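PDB 4WQL: 2''-aminoglycoside nucleotidyltransferase from Klebsiella pneumoniae, which confers resistance to kanamycin, gentamicin, tobramycin and related antibiotics by adenylating their 2''-hydroxyl group in a magnesium-dependent reaction. Local coordinates for residues A[44-49]-A[84-89]; A[49-54]-A[96-101]; A[129-134]-A[170-175]. One frame throughout, in Å; residues are numbered along the deposited sequence.

Interaction 1: A[44-49]-A[84-89]; sequences DDIDLT and ELLDCE. With MG (magnesium ion), chain C; MG (magnesium ion), chain B; KAN (kanamycin a), chain D.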
loop_
_atom_site.group_PDB
_atom_site.type_symbol
_atom_site.label_atom_id
_atom_site.label_comp_id
_atom_site.label_asym_id
_atom_site.label_seq_id
_atom_site.Cartn_x
_atom_site.Cartn_y
_atom_site.Cartn_z
ATOM N N ASP A 44 -4.487 8.130 7.914
ATOM C CA ASP A 44 -4.126 7.708 9.263
ATOM C C ASP A 44 -2.679 7.230 9.398
ATOM O O ASP A 44 -2.068 7.339 10.482
ATOM C CB ASP A 44 -5.065 6.583 9.750
ATOM C CG ASP A 44 -6.504 7.058 9.917
ATOM O OD1 ASP A 44 -6.716 8.251 10.241
ATOM O OD2 ASP A 44 -7.416 6.221 9.708
ATOM N N ASP A 45 -2.128 6.709 8.316
ATOM C CA ASP A 45 -0.772 6.202 8.338
ATOM C C ASP A 45 -0.264 6.114 6.927
ATOM O O ASP A 45 -0.988 6.441 5.993
ATOM C CB ASP A 45 -0.689 4.830 9.061
ATOM C CG ASP A 45 -1.439 3.706 8.342
ATOM O OD1 ASP A 45 -1.918 3.878 7.213
ATOM O OD2 ASP A 45 -1.500 2.599 8.899
ATOM N N ILE A 46 0.984 5.678 6.775
ATOM C CA ILE A 46 1.563 5.452 5.495
ATOM C C ILE A 46 1.749 3.955 5.273
ATOM O O ILE A 46 2.451 3.317 6.052
ATOM C CB ILE A 46 2.930 6.126 5.380
ATOM C CG1 ILE A 46 2.804 7.645 5.555
ATOM C CG2 ILE A 46 3.588 5.773 4.058
ATOM C CD1 ILE A 46 4.105 8.308 6.016
ATOM N N ASP A 47 1.076 3.395 4.270
ATOM C CA ASP A 47 1.271 1.953 3.952
ATOM C C ASP A 47 2.374 1.782 2.937
ATOM O O ASP A 47 2.429 2.497 1.926
ATOM C CB ASP A 47 -0.043 1.323 3.431
ATOM C CG ASP A 47 -1.201 1.517 4.435
ATOM O OD1 ASP A 47 -1.241 0.797 5.416
ATOM O OD2 ASP A 47 -1.985 2.430 4.262
ATOM N N LEU A 48 3.277 0.820 3.206
ATOM C CA LEU A 48 4.405 0.540 2.306
ATOM C C LEU A 48 4.450 -0.940 2.027
ATOM O O LEU A 48 4.182 -1.787 2.928
ATOM C CB LEU A 48 5.770 0.936 2.916
ATOM C CG LEU A 48 5.967 2.415 3.289
ATOM C CD1 LEU A 48 7.265 2.658 4.090
ATOM C CD2 LEU A 48 5.945 3.242 1.956
ATOM N N THR A 49 4.818 -1.262 0.780
ATOM C CA THR A 49 5.089 -2.640 0.395
ATOM C C THR A 49 6.569 -2.748 0.078
ATOM O O THR A 49 7.099 -1.917 -0.662
ATOM C CB THR A 49 4.233 -3.063 -0.851
ATOM O OG1 THR A 49 2.840 -2.990 -0.512
ATOM C CG2 THR A 49 4.558 -4.498 -1.278
ATOM N N GLU A 84 4.298 9.576 13.390
ATOM C CA GLU A 84 3.697 8.945 12.225
ATOM C C GLU A 84 3.924 7.437 12.218
ATOM O O GLU A 84 4.937 6.933 12.714
ATOM C CB GLU A 84 4.250 9.520 10.917
ATOM C CG GLU A 84 3.935 11.015 10.698
ATOM C CD GLU A 84 2.429 11.315 10.606
ATOM O OE1 GLU A 84 1.627 10.429 10.228
ATOM O OE2 GLU A 84 2.042 12.457 10.897
ATOM N N LEU A 85 2.951 6.747 11.643
ATOM C CA LEU A 85 2.917 5.272 11.608
ATOM C C LEU A 85 3.149 4.783 10.182
ATOM O O LEU A 85 2.533 5.291 9.232
ATOM C CB LEU A 85 1.565 4.757 12.116
ATOM C CG LEU A 85 1.420 3.263 12.373
ATOM C CD1 LEU A 85 2.078 2.924 13.708
ATOM C CD2 LEU A 85 -0.059 2.827 12.330
ATOM N N LEU A 86 4.020 3.785 10.033
ATOM C CA LEU A 86 4.246 3.110 8.745
ATOM C C LEU A 86 3.731 1.690 8.818
ATOM O O LEU A 86 4.147 0.935 9.710
ATOM C CB LEU A 86 5.722 3.060 8.405
ATOM C CG LEU A 86 6.635 4.272 8.447
ATOM C CD1 LEU A 86 7.993 3.770 7.889
ATOM C CD2 LEU A 86 6.071 5.330 7.538
ATOM N N ASP A 87 2.869 1.326 7.871
ATOM C CA ASP A 87 2.229 0.038 7.920
ATOM C C ASP A 87 2.861 -0.803 6.802
ATOM O O ASP A 87 2.522 -0.613 5.661
ATOM C CB ASP A 87 0.724 0.218 7.703
ATOM C CG ASP A 87 -0.055 -1.085 7.895
ATOM O OD1 ASP A 87 0.546 -2.172 8.038
ATOM O OD2 ASP A 87 -1.293 -1.023 7.879
ATOM N N CYS A 88 3.756 -1.750 7.159
ATOM C CA CYS A 88 4.657 -2.303 6.150
ATOM C C CYS A 88 4.351 -3.765 5.831
ATOM O O CYS A 88 4.277 -4.570 6.756
ATOM C CB CYS A 88 6.107 -2.176 6.654
ATOM S SG CYS A 88 6.581 -0.468 6.899
ATOM N N GLU A 89 4.225 -4.102 4.542
ATOM C CA GLU A 89 3.937 -5.465 4.162
ATOM C C GLU A 89 4.955 -5.949 3.116
ATOM O O GLU A 89 5.228 -5.241 2.189
ATOM C CB GLU A 89 2.537 -5.548 3.550
ATOM C CG GLU A 89 2.184 -6.940 3.030
ATOM C CD GLU A 89 0.726 -7.082 2.532
ATOM O OE1 GLU A 89 0.155 -8.214 2.743
ATOM O OE2 GLU A 89 0.209 -6.084 1.972
HETATM MG MG MG C . -2.690 1.060 7.245
HETATM MG MG MG B . -3.267 3.104 5.724
HETATM C C1 KAN D . -4.522 -8.348 3.941
HETATM C C2 KAN D . -5.368 -9.350 4.817
HETATM C C3 KAN D . -4.463 -10.377 5.473
HETATM C C4 KAN D . -3.735 -11.087 4.339
HETATM C C5 KAN D . -2.928 -10.092 3.524
HETATM C C6 KAN D . -2.419 -10.922 2.298
HETATM C C7 KAN D . -2.094 -3.687 5.176
HETATM C C8 KAN D . -3.406 -4.042 5.927
HETATM C C9 KAN D . -3.635 -5.560 6.069
HETATM C C10 KAN D . -3.506 -6.249 4.682
HETATM C C11 KAN D . -2.248 -5.876 3.922
HETATM C C12 KAN D . -2.134 -4.359 3.785
HETATM C C13 KAN D . -4.842 -3.116 7.664
HETATM C C14 KAN D . -4.835 -1.581 7.980
HETATM C C15 KAN D . -3.880 -1.322 9.163
HETATM C C16 KAN D . -4.306 -2.190 10.354
HETATM C C17 KAN D . -4.249 -3.687 9.940
HETATM C C18 KAN D . -4.774 -4.740 10.934
HETATM N N1 KAN D . -1.696 -10.036 1.351
HETATM N N2 KAN D . -2.375 -6.489 2.576
HETATM N N3 KAN D . -1.838 -2.215 5.162
HETATM N N4 KAN D . -3.823 0.109 9.543
HETATM O O5 KAN D . -3.772 -9.101 2.963
HETATM O O6 KAN D . -6.161 -8.563 5.758
HETATM O O7 KAN D . -5.252 -11.334 6.246
HETATM O O8 KAN D . -2.803 -12.003 4.881
HETATM O O9 KAN D . -3.728 -7.648 4.883
HETATM O O10 KAN D . -4.976 -5.874 6.579
HETATM O O11 KAN D . -3.527 -3.474 7.248
HETATM O O12 KAN D . -5.156 -3.900 8.818
HETATM O O13 KAN D . -4.472 -0.785 6.825
HETATM O O14 KAN D . -3.462 -1.912 11.488
HETATM O O15 KAN D . -6.161 -4.464 11.214
HETATM O O HOH W 1 0.498 8.000 11.379
HETATM O O HOH W 2 -2.967 4.793 4.925
HETATM O O HOH W 3 -5.042 3.627 6.942
HETATM O O HOH W 4 -4.744 2.791 4.164
#
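Two parallel strands pair through alternating backbone bonds that link I46 and L48 with L85, D87 and E89. I46 donates through N to L85 O and accepts D87 N on its O; L48 N then donates to D87 O, and L48 O accepts E89 N. This register sets D47 beside D87, with CA atoms 4.5 Å apart.

D47 and D87 point from the same face of the sheet, and D45 turns its carboxylate to the same ions. D45 and D47 each bridge both ions: D47 OD2 lies 2.1 Å from the magnesium of chain B, whereas D47 OD1 turns to that of chain C. Three waters complete the ligands seen on the chain B ion. D87, its CG swung anti to the backbone N (chi1 -174°), brings OD2 to 2.6 Å from the chain C magnesium, while D87 OD1 is held by the hydroxyl of Y75. D47 OD1 and D87 OD2 come within 3.1 Å of each other, a proximity that the shared cation probably makes tolerable.

Kanamycin lies along the same face, with KAN O13 2.6 Å from the chain C magnesium. The extended E89 takes two amines, KAN N1 on OE1 at 2.9 Å and KAN N2 on OE2 at 2.7 Å.

On the reverse face the contact is apolar: I46 CD1 meets L86 CD2 at 3.9 Å, and L48 CD1 reaches L86 CD1.

The place of O13, the 2''-hydroxyl to be adenylated, on the metal beside D87, the inferred proton acceptor, is consistent with a nucleophile that the metal positions and polarises, as in two-metal nucleotidyl transfer.

Interaction 2: A[49-54]-A[96-101]; sequences TFPGER and EAYEIA. With KAN (kanamycin a), chain D.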
loop_
_atom_site.group_PDB
_atom_site.type_symbol
_atom_site.label_atom_id
_atom_site.label_comp_id
_atom_site.label_asym_id
_atom_site.label_seq_id
_atom_site.Cartn_x
_atom_site.Cartn_y
_atom_site.Cartn_z
ATOM N N THR A 49 4.818 -1.262 0.780
ATOM C CA THR A 49 5.089 -2.640 0.395
ATOM C C THR A 49 6.569 -2.748 0.078
ATOM O O THR A 49 7.099 -1.917 -0.662
ATOM C CB THR A 49 4.233 -3.063 -0.851
ATOM O OG1 THR A 49 2.840 -2.990 -0.512
ATOM C CG2 THR A 49 4.558 -4.498 -1.278
ATOM N N PHE A 50 7.265 -3.729 0.648
ATOM C CA PHE A 50 8.744 -3.747 0.486
ATOM C C PHE A 50 9.200 -5.155 0.048
ATOM O O PHE A 50 8.512 -6.154 0.342
ATOM C CB PHE A 50 9.453 -3.374 1.815
ATOM C CG PHE A 50 9.131 -4.330 2.951
ATOM C CD1 PHE A 50 7.997 -4.164 3.756
ATOM C CD2 PHE A 50 9.983 -5.413 3.201
ATOM C CE1 PHE A 50 7.709 -5.114 4.727
ATOM C CE2 PHE A 50 9.729 -6.326 4.193
ATOM C CZ PHE A 50 8.611 -6.181 4.986
ATOM N N PRO A 51 10.366 -5.242 -0.611
ATOM C CA PRO A 51 10.919 -6.574 -0.943
ATOM C C PRO A 51 11.209 -7.368 0.330
ATOM O O PRO A 51 12.033 -6.925 1.117
ATOM C CB PRO A 51 12.223 -6.257 -1.717
ATOM C CG PRO A 51 11.930 -4.806 -2.367
ATOM C CD PRO A 51 11.162 -4.111 -1.194
ATOM N N GLY A 52 10.544 -8.504 0.479
ATOM C CA GLY A 52 10.563 -9.227 1.729
ATOM C C GLY A 52 11.975 -9.630 2.123
ATOM O O GLY A 52 12.318 -9.670 3.321
ATOM N N GLU A 53 12.798 -9.933 1.128
ATOM C CA GLU A 53 14.161 -10.452 1.409
ATOM C C GLU A 53 15.106 -9.312 1.688
ATOM O O GLU A 53 16.269 -9.555 2.001
ATOM C CB GLU A 53 14.657 -11.309 0.222
ATOM C CG GLU A 53 15.244 -10.541 -0.982
ATOM C CD GLU A 53 14.211 -9.853 -1.918
ATOM O OE1 GLU A 53 12.966 -9.873 -1.643
ATOM O OE2 GLU A 53 14.663 -9.237 -2.934
ATOM N N ARG A 54 14.629 -8.067 1.519
ATOM C CA ARG A 54 15.434 -6.910 1.858
ATOM C C ARG A 54 14.883 -6.139 3.041
ATOM O O ARG A 54 15.116 -4.938 3.183
ATOM C CB ARG A 54 15.566 -5.985 0.623
ATOM C CG ARG A 54 16.175 -6.735 -0.564
ATOM C CD ARG A 54 16.326 -5.782 -1.830
ATOM N NE ARG A 54 17.326 -4.745 -1.616
ATOM C CZ ARG A 54 17.584 -3.780 -2.505
ATOM N NH1 ARG A 54 16.986 -3.789 -3.695
ATOM N NH2 ARG A 54 18.483 -2.846 -2.210
ATOM N N GLU A 96 9.406 -12.313 -12.431
ATOM C CA GLU A 96 9.449 -11.094 -13.294
ATOM C C GLU A 96 9.011 -9.824 -12.545
ATOM O O GLU A 96 9.172 -8.718 -13.012
ATOM C CB GLU A 96 8.592 -11.252 -14.568
ATOM C CG GLU A 96 7.095 -11.332 -14.276
ATOM C CD GLU A 96 6.240 -11.233 -15.582
ATOM O OE1 GLU A 96 6.742 -11.553 -16.670
ATOM O OE2 GLU A 96 5.097 -10.789 -15.496
ATOM N N ALA A 97 8.523 -10.027 -11.343
ATOM C CA ALA A 97 8.112 -8.914 -10.475
ATOM C C ALA A 97 7.991 -9.374 -9.012
ATOM O O ALA A 97 7.864 -10.546 -8.744
ATOM C CB ALA A 97 6.704 -8.327 -10.956
ATOM N N TYR A 98 8.026 -8.398 -8.085
ATOM C CA TYR A 98 7.597 -8.640 -6.715
ATOM C C TYR A 98 6.065 -8.760 -6.628
ATOM O O TYR A 98 5.336 -8.024 -7.302
ATOM C CB TYR A 98 8.079 -7.503 -5.801
ATOM C CG TYR A 98 9.561 -7.563 -5.497
ATOM C CD1 TYR A 98 10.069 -8.441 -4.528
ATOM C CD2 TYR A 98 10.464 -6.798 -6.240
ATOM C CE1 TYR A 98 11.438 -8.509 -4.264
ATOM C CE2 TYR A 98 11.824 -6.818 -5.961
ATOM C CZ TYR A 98 12.297 -7.712 -4.999
ATOM O OH TYR A 98 13.611 -7.768 -4.762
ATOM N N GLU A 99 5.587 -9.687 -5.788
ATOM C CA GLU A 99 4.144 -9.833 -5.574
ATOM C C GLU A 99 3.779 -9.973 -4.092
ATOM O O GLU A 99 4.410 -10.717 -3.333
ATOM C CB GLU A 99 3.575 -11.073 -6.320
ATOM C CG GLU A 99 3.690 -10.979 -7.863
ATOM C CD GLU A 99 2.715 -9.972 -8.467
ATOM O OE1 GLU A 99 1.784 -9.518 -7.780
ATOM O OE2 GLU A 99 2.902 -9.627 -9.674
ATOM N N ILE A 100 2.738 -9.233 -3.690
ATOM C CA ILE A 100 2.114 -9.467 -2.368
ATOM C C ILE A 100 1.471 -10.843 -2.318
ATOM O O ILE A 100 0.736 -11.204 -3.250
ATOM C CB ILE A 100 1.072 -8.348 -2.115
ATOM C CG1 ILE A 100 1.770 -6.963 -2.033
ATOM C CG2 ILE A 100 0.293 -8.612 -0.862
ATOM C CD1 ILE A 100 0.765 -5.822 -2.162
ATOM N N ALA A 101 1.753 -11.630 -1.262
ATOM C CA ALA A 101 1.189 -12.958 -1.171
ATOM C C ALA A 101 -0.328 -12.889 -1.307
ATOM O O ALA A 101 -0.966 -12.025 -0.695
ATOM C CB ALA A 101 1.546 -13.589 0.152
HETATM C C1 KAN D . -4.522 -8.348 3.941
HETATM C C2 KAN D . -5.368 -9.350 4.817
HETATM C C3 KAN D . -4.463 -10.377 5.473
HETATM C C4 KAN D . -3.735 -11.087 4.339
HETATM C C5 KAN D . -2.928 -10.092 3.524
HETATM C C6 KAN D . -2.419 -10.922 2.298
HETATM C C7 KAN D . -2.094 -3.687 5.176
HETATM C C8 KAN D . -3.406 -4.042 5.927
HETATM C C9 KAN D . -3.635 -5.560 6.069
HETATM C C10 KAN D . -3.506 -6.249 4.682
HETATM C C11 KAN D . -2.248 -5.876 3.922
HETATM C C12 KAN D . -2.134 -4.359 3.785
HETATM C C13 KAN D . -4.842 -3.116 7.664
HETATM C C14 KAN D . -4.835 -1.581 7.980
HETATM C C15 KAN D . -3.880 -1.322 9.163
HETATM C C16 KAN D . -4.306 -2.190 10.354
HETATM C C17 KAN D . -4.249 -3.687 9.940
HETATM C C18 KAN D . -4.774 -4.740 10.934
HETATM N N1 KAN D . -1.696 -10.036 1.351
HETATM N N2 KAN D . -2.375 -6.489 2.576
HETATM N N3 KAN D . -1.838 -2.215 5.162
HETATM N N4 KAN D . -3.823 0.109 9.543
HETATM O O5 KAN D . -3.772 -9.101 2.963
HETATM O O6 KAN D . -6.161 -8.563 5.758
HETATM O O7 KAN D . -5.252 -11.334 6.246
HETATM O O8 KAN D . -2.803 -12.003 4.881
HETATM O O9 KAN D . -3.728 -7.648 4.883
HETATM O O10 KAN D . -4.976 -5.874 6.579
HETATM O O11 KAN D . -3.527 -3.474 7.248
HETATM O O12 KAN D . -5.156 -3.900 8.818
HETATM O O13 KAN D . -4.472 -0.785 6.825
HETATM O O14 KAN D . -3.462 -1.912 11.488
HETATM O O15 KAN D . -6.161 -4.464 11.214
HETATM O O HOH W 5 14.863 -5.214 -4.788
#
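The junction between the two domains, which continues into the kanamycin cleft at I100 and A101, is bridged by Y98 of the C-terminal domain, whose ring rests on P51 and whose hydroxyl reaches E53, both of the N-terminal domain. P51 covers one face of the phenol in a CH-pi contact: CG sits 4.2 Å from the ring centroid, 19° off the normal and displaced toward the rim, while P51 CB approaches CE1 of Y98 at 3.5 Å. The proline and the tyrosine cross at about a right angle, and W93 joins the same ring in an edge-to-face pair.

The carboxylate of E53 comes in at the edge of the phenol, tilted only 15° from the plane of the ring. Y98 OH donates to E53 OE2 over 2.6 Å, and OE2 accepts on its syn lone pair, while OE1 lies alongside CE1. With CG between the backbone N and the carbonyl carbon (chi1 81°) and a further bend at chi2, the glutamate returns its carboxylate to the tyrosine. The hydroxyl has a further partner: water 5 donates to Y98 OH and accepts from R54 NH1, each over 2.8 Å. R54 is itself salt-bridged to E57 and precedes helix 55-64 at the N-cap position.

Nearer the ligand the contact turns apolar. T49 CG2 packs on I100 CG1 at 3.8 Å, whereas T49 OG1 is bonded to N124. I100 CG2 borders kanamycin N1, which donates to A101 O at 2.9 Å.

Strand 98-99 still belongs to the sheet of the N-terminal domain, so the sheet itself runs across the domain boundary, as suits a two-domain aminoglycoside nucleotidyltransferase that holds its substrate in the intervening cleft.

Interaction 3: A[129-134]-A[170-175]; sequences IIWDYF and AAFRSR. With KAN (kanamycin a), chain D.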
loop_
_atom_site.group_PDB
_atom_site.type_symbol
_atom_site.label_atom_id
_atom_site.label_comp_id
_atom_site.label_asym_id
_atom_site.label_seq_id
_atom_site.Cartn_x
_atom_site.Cartn_y
_atom_site.Cartn_z
ATOM N N ILE A 129 -4.884 -2.696 -4.391
ATOM C CA ILE A 129 -5.553 -1.798 -3.430
ATOM C C ILE A 129 -6.957 -2.274 -3.106
ATOM O O ILE A 129 -7.406 -2.333 -1.917
ATOM C CB ILE A 129 -5.574 -0.346 -3.999
ATOM C CG1 ILE A 129 -4.133 0.221 -4.045
ATOM C CG2 ILE A 129 -6.521 0.594 -3.189
ATOM C CD1 ILE A 129 -4.054 1.454 -4.999
ATOM N N ILE A 130 -7.712 -2.554 -4.173
ATOM C CA ILE A 130 -9.113 -2.933 -3.973
ATOM C C ILE A 130 -9.229 -4.320 -3.295
ATOM O O ILE A 130 -10.109 -4.560 -2.464
ATOM C CB ILE A 130 -9.809 -2.897 -5.331
ATOM C CG1 ILE A 130 -9.937 -1.432 -5.764
ATOM C CG2 ILE A 130 -11.144 -3.633 -5.319
ATOM C CD1 ILE A 130 -10.338 -1.323 -7.232
ATOM N N TRP A 131 -8.348 -5.233 -3.706
ATOM C CA TRP A 131 -8.310 -6.582 -3.109
ATOM C C TRP A 131 -8.310 -6.545 -1.581
ATOM O O TRP A 131 -8.967 -7.341 -0.913
ATOM C CB TRP A 131 -7.059 -7.300 -3.635
ATOM C CG TRP A 131 -6.962 -8.798 -3.383
ATOM C CD1 TRP A 131 -6.148 -9.437 -2.450
ATOM C CD2 TRP A 131 -7.595 -9.833 -4.137
ATOM N NE1 TRP A 131 -6.285 -10.787 -2.560
ATOM C CE2 TRP A 131 -7.183 -11.067 -3.571
ATOM C CE3 TRP A 131 -8.525 -9.844 -5.196
ATOM C CZ2 TRP A 131 -7.614 -12.309 -4.070
ATOM C CZ3 TRP A 131 -8.953 -11.085 -5.685
ATOM C CH2 TRP A 131 -8.503 -12.301 -5.107
ATOM N N ASP A 132 -7.575 -5.603 -1.012
ATOM C CA ASP A 132 -7.526 -5.556 0.444
ATOM C C ASP A 132 -8.800 -5.152 1.101
ATOM O O ASP A 132 -9.063 -5.573 2.224
ATOM C CB ASP A 132 -6.418 -4.616 0.893
ATOM C CG ASP A 132 -5.150 -5.379 1.243
ATOM O OD1 ASP A 132 -5.197 -6.640 1.183
ATOM O OD2 ASP A 132 -4.120 -4.734 1.564
ATOM N N TYR A 133 -9.627 -4.357 0.418
ATOM C CA TYR A 133 -10.956 -4.101 0.955
ATOM C C TYR A 133 -11.801 -5.350 1.024
ATOM O O TYR A 133 -12.758 -5.404 1.776
ATOM C CB TYR A 133 -11.708 -3.055 0.113
ATOM C CG TYR A 133 -11.153 -1.664 0.275
ATOM C CD1 TYR A 133 -11.587 -0.848 1.298
ATOM C CD2 TYR A 133 -10.160 -1.183 -0.587
ATOM C CE1 TYR A 133 -11.050 0.452 1.441
ATOM C CE2 TYR A 133 -9.637 0.088 -0.451
ATOM C CZ TYR A 133 -10.096 0.897 0.554
ATOM O OH TYR A 133 -9.563 2.162 0.704
ATOM N N PHE A 134 -11.531 -6.336 0.171
ATOM C CA PHE A 134 -12.322 -7.543 0.201
ATOM C C PHE A 134 -12.054 -8.303 1.455
ATOM O O PHE A 134 -12.986 -8.847 2.038
ATOM C CB PHE A 134 -12.019 -8.440 -1.032
ATOM C CG PHE A 134 -12.359 -7.765 -2.373
ATOM C CD1 PHE A 134 -13.294 -6.754 -2.435
ATOM C CD2 PHE A 134 -11.756 -8.223 -3.569
ATOM C CE1 PHE A 134 -13.615 -6.103 -3.678
ATOM C CE2 PHE A 134 -12.061 -7.609 -4.804
ATOM C CZ PHE A 134 -12.982 -6.586 -4.876
ATOM N N ALA A 170 -15.629 -11.172 -7.672
ATOM C CA ALA A 170 -16.085 -12.537 -7.895
ATOM C C ALA A 170 -14.896 -13.499 -7.776
ATOM O O ALA A 170 -15.024 -14.646 -7.297
ATOM C CB ALA A 170 -16.756 -12.629 -9.294
ATOM N N ALA A 171 -13.732 -13.045 -8.242
ATOM C CA ALA A 171 -12.532 -13.909 -8.172
ATOM C C ALA A 171 -12.137 -14.147 -6.726
ATOM O O ALA A 171 -11.740 -15.249 -6.354
ATOM C CB ALA A 171 -11.368 -13.270 -8.941
ATOM N N PHE A 172 -12.251 -13.081 -5.918
ATOM C CA PHE A 172 -11.894 -13.146 -4.500
ATOM C C PHE A 172 -12.839 -14.140 -3.838
ATOM O O PHE A 172 -12.418 -14.966 -3.030
ATOM C CB PHE A 172 -12.038 -11.739 -3.858
ATOM C CG PHE A 172 -11.711 -11.714 -2.364
ATOM C CD1 PHE A 172 -12.694 -11.976 -1.400
ATOM C CD2 PHE A 172 -10.413 -11.441 -1.953
ATOM C CE1 PHE A 172 -12.370 -11.954 -0.071
ATOM C CE2 PHE A 172 -10.100 -11.377 -0.625
ATOM C CZ PHE A 172 -11.034 -11.655 0.311
ATOM N N ARG A 173 -14.135 -14.006 -4.133
ATOM C CA ARG A 173 -15.115 -14.902 -3.524
ATOM C C ARG A 173 -14.802 -16.359 -3.917
ATOM O O ARG A 173 -14.892 -17.285 -3.077
ATOM C CB ARG A 173 -16.556 -14.508 -3.924
ATOM C CG ARG A 173 -17.599 -15.428 -3.388
ATOM C CD ARG A 173 -19.030 -14.917 -3.761
ATOM N NE ARG A 173 -19.228 -14.828 -5.217
ATOM C CZ ARG A 173 -20.268 -14.256 -5.819
ATOM N NH1 ARG A 173 -21.237 -13.693 -5.087
ATOM N NH2 ARG A 173 -20.342 -14.258 -7.155
ATOM N N SER A 174 -14.452 -16.589 -5.191
ATOM C CA SER A 174 -14.161 -17.968 -5.609
ATOM C C SER A 174 -12.875 -18.506 -4.930
ATOM O O SER A 174 -12.829 -19.681 -4.495
ATOM C CB SER A 174 -14.032 -18.048 -7.139
ATOM O OG SER A 174 -13.825 -19.383 -7.506
ATOM N N ARG A 175 -11.870 -17.637 -4.837
ATOM C CA ARG A 175 -10.606 -17.989 -4.197
ATOM C C ARG A 175 -10.844 -18.488 -2.788
ATOM O O ARG A 175 -10.237 -19.457 -2.354
ATOM C CB ARG A 175 -9.671 -16.744 -4.132
ATOM C CG ARG A 175 -8.428 -17.025 -3.254
ATOM C CD ARG A 175 -7.297 -17.706 -4.066
ATOM N NE ARG A 175 -6.795 -16.703 -5.029
ATOM C CZ ARG A 175 -5.952 -15.726 -4.705
ATOM N NH1 ARG A 175 -5.523 -15.621 -3.432
ATOM N NH2 ARG A 175 -5.546 -14.841 -5.646
HETATM C C1 KAN D . -4.522 -8.348 3.941
HETATM C C2 KAN D . -5.368 -9.350 4.817
HETATM C C3 KAN D . -4.463 -10.377 5.473
HETATM C C4 KAN D . -3.735 -11.087 4.339
HETATM C C5 KAN D . -2.928 -10.092 3.524
HETATM C C6 KAN D . -2.419 -10.922 2.298
HETATM C C7 KAN D . -2.094 -3.687 5.176
HETATM C C8 KAN D . -3.406 -4.042 5.927
HETATM C C9 KAN D . -3.635 -5.560 6.069
HETATM C C10 KAN D . -3.506 -6.249 4.682
HETATM C C11 KAN D . -2.248 -5.876 3.922
HETATM C C12 KAN D . -2.134 -4.359 3.785
HETATM C C13 KAN D . -4.842 -3.116 7.664
HETATM C C14 KAN D . -4.835 -1.581 7.980
HETATM C C15 KAN D . -3.880 -1.322 9.163
HETATM C C16 KAN D . -4.306 -2.190 10.354
HETATM C C17 KAN D . -4.249 -3.687 9.940
HETATM C C18 KAN D . -4.774 -4.740 10.934
HETATM N N1 KAN D . -1.696 -10.036 1.351
HETATM N N2 KAN D . -2.375 -6.489 2.576
HETATM N N3 KAN D . -1.838 -2.215 5.162
HETATM N N4 KAN D . -3.823 0.109 9.543
HETATM O O5 KAN D . -3.772 -9.101 2.963
HETATM O O6 KAN D . -6.161 -8.563 5.758
HETATM O O7 KAN D . -5.252 -11.334 6.246
HETATM O O8 KAN D . -2.803 -12.003 4.881
HETATM O O9 KAN D . -3.728 -7.648 4.883
HETATM O O10 KAN D . -4.976 -5.874 6.579
HETATM O O11 KAN D . -3.527 -3.474 7.248
HETATM O O12 KAN D . -5.156 -3.900 8.818
HETATM O O13 KAN D . -4.472 -0.785 6.825
HETATM O O14 KAN D . -3.462 -1.912 11.488
HETATM O O15 KAN D . -6.161 -4.464 11.214
#
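F172 of helix 162-176 inserts between W131 and F134 of helix 126-139, forming an aromatic cluster within the largely helical C-terminal domain. The two helix segments cross at -49° with their axes 10.5 Å apart at closest approach, a separation spanned by the aromatic side chains.

Ring contacts dominate. F172 turns its edge to the six-membered ring of W131 in a T-shaped pair, with planes at 78° and centroids 5.0 Å apart; its CD2 stands over the indole face, 3.6 Å from W131 CZ2. W131 CH2 also reaches the neighbouring backbone, F172 CA, at 3.5 Å. With the ring of F172 carried anti to its own backbone nitrogen (chi1 179°), one face is presented to F134. CB of F134 sits almost exactly above the centre of that face, 3.3 Å from the F172 centroid, in a CH-pi contact, and the F134 ring turns its edge toward the same F172 ring in an offset edge-to-face pair. Y135 extends the cluster, meeting both W131 and F172, and its hydroxyl bonds W131 NE1.

R175 adds a polar group to the cluster. W131 CZ2 lies over one face of its guanidinium, whose plane is well tilted from the indole, with R175 NH2 3.6 Å from that carbon, while NH1 is bonded to the backbone oxygen of E102. D132, which takes no part in the cluster, serves the ligand instead: its OD2 accepts kanamycin N2 at 2.7 Å.

In the fold
Interactions 1 and 2 are continuous: they share T49 on strand 46-51, their centres lie 16 Å apart, and E89 O of the first is 3.0 Å from F50 N of the second, a probable hydrogen bond. Interaction 3 belongs to the largely helical C-terminal domain, with its centre about 21 Å from that of interaction 1 and 19 Å from that of interaction 2, touching neither. Kanamycin joins all three. The 44-49/84-89 pair offers the metal site and E89, the 96-101 segment a carbonyl, and helix 126-139 the carboxylate of D132. The antibiotic is thus gripped from both domains, with its reactive hydroxyl at the magnesium end.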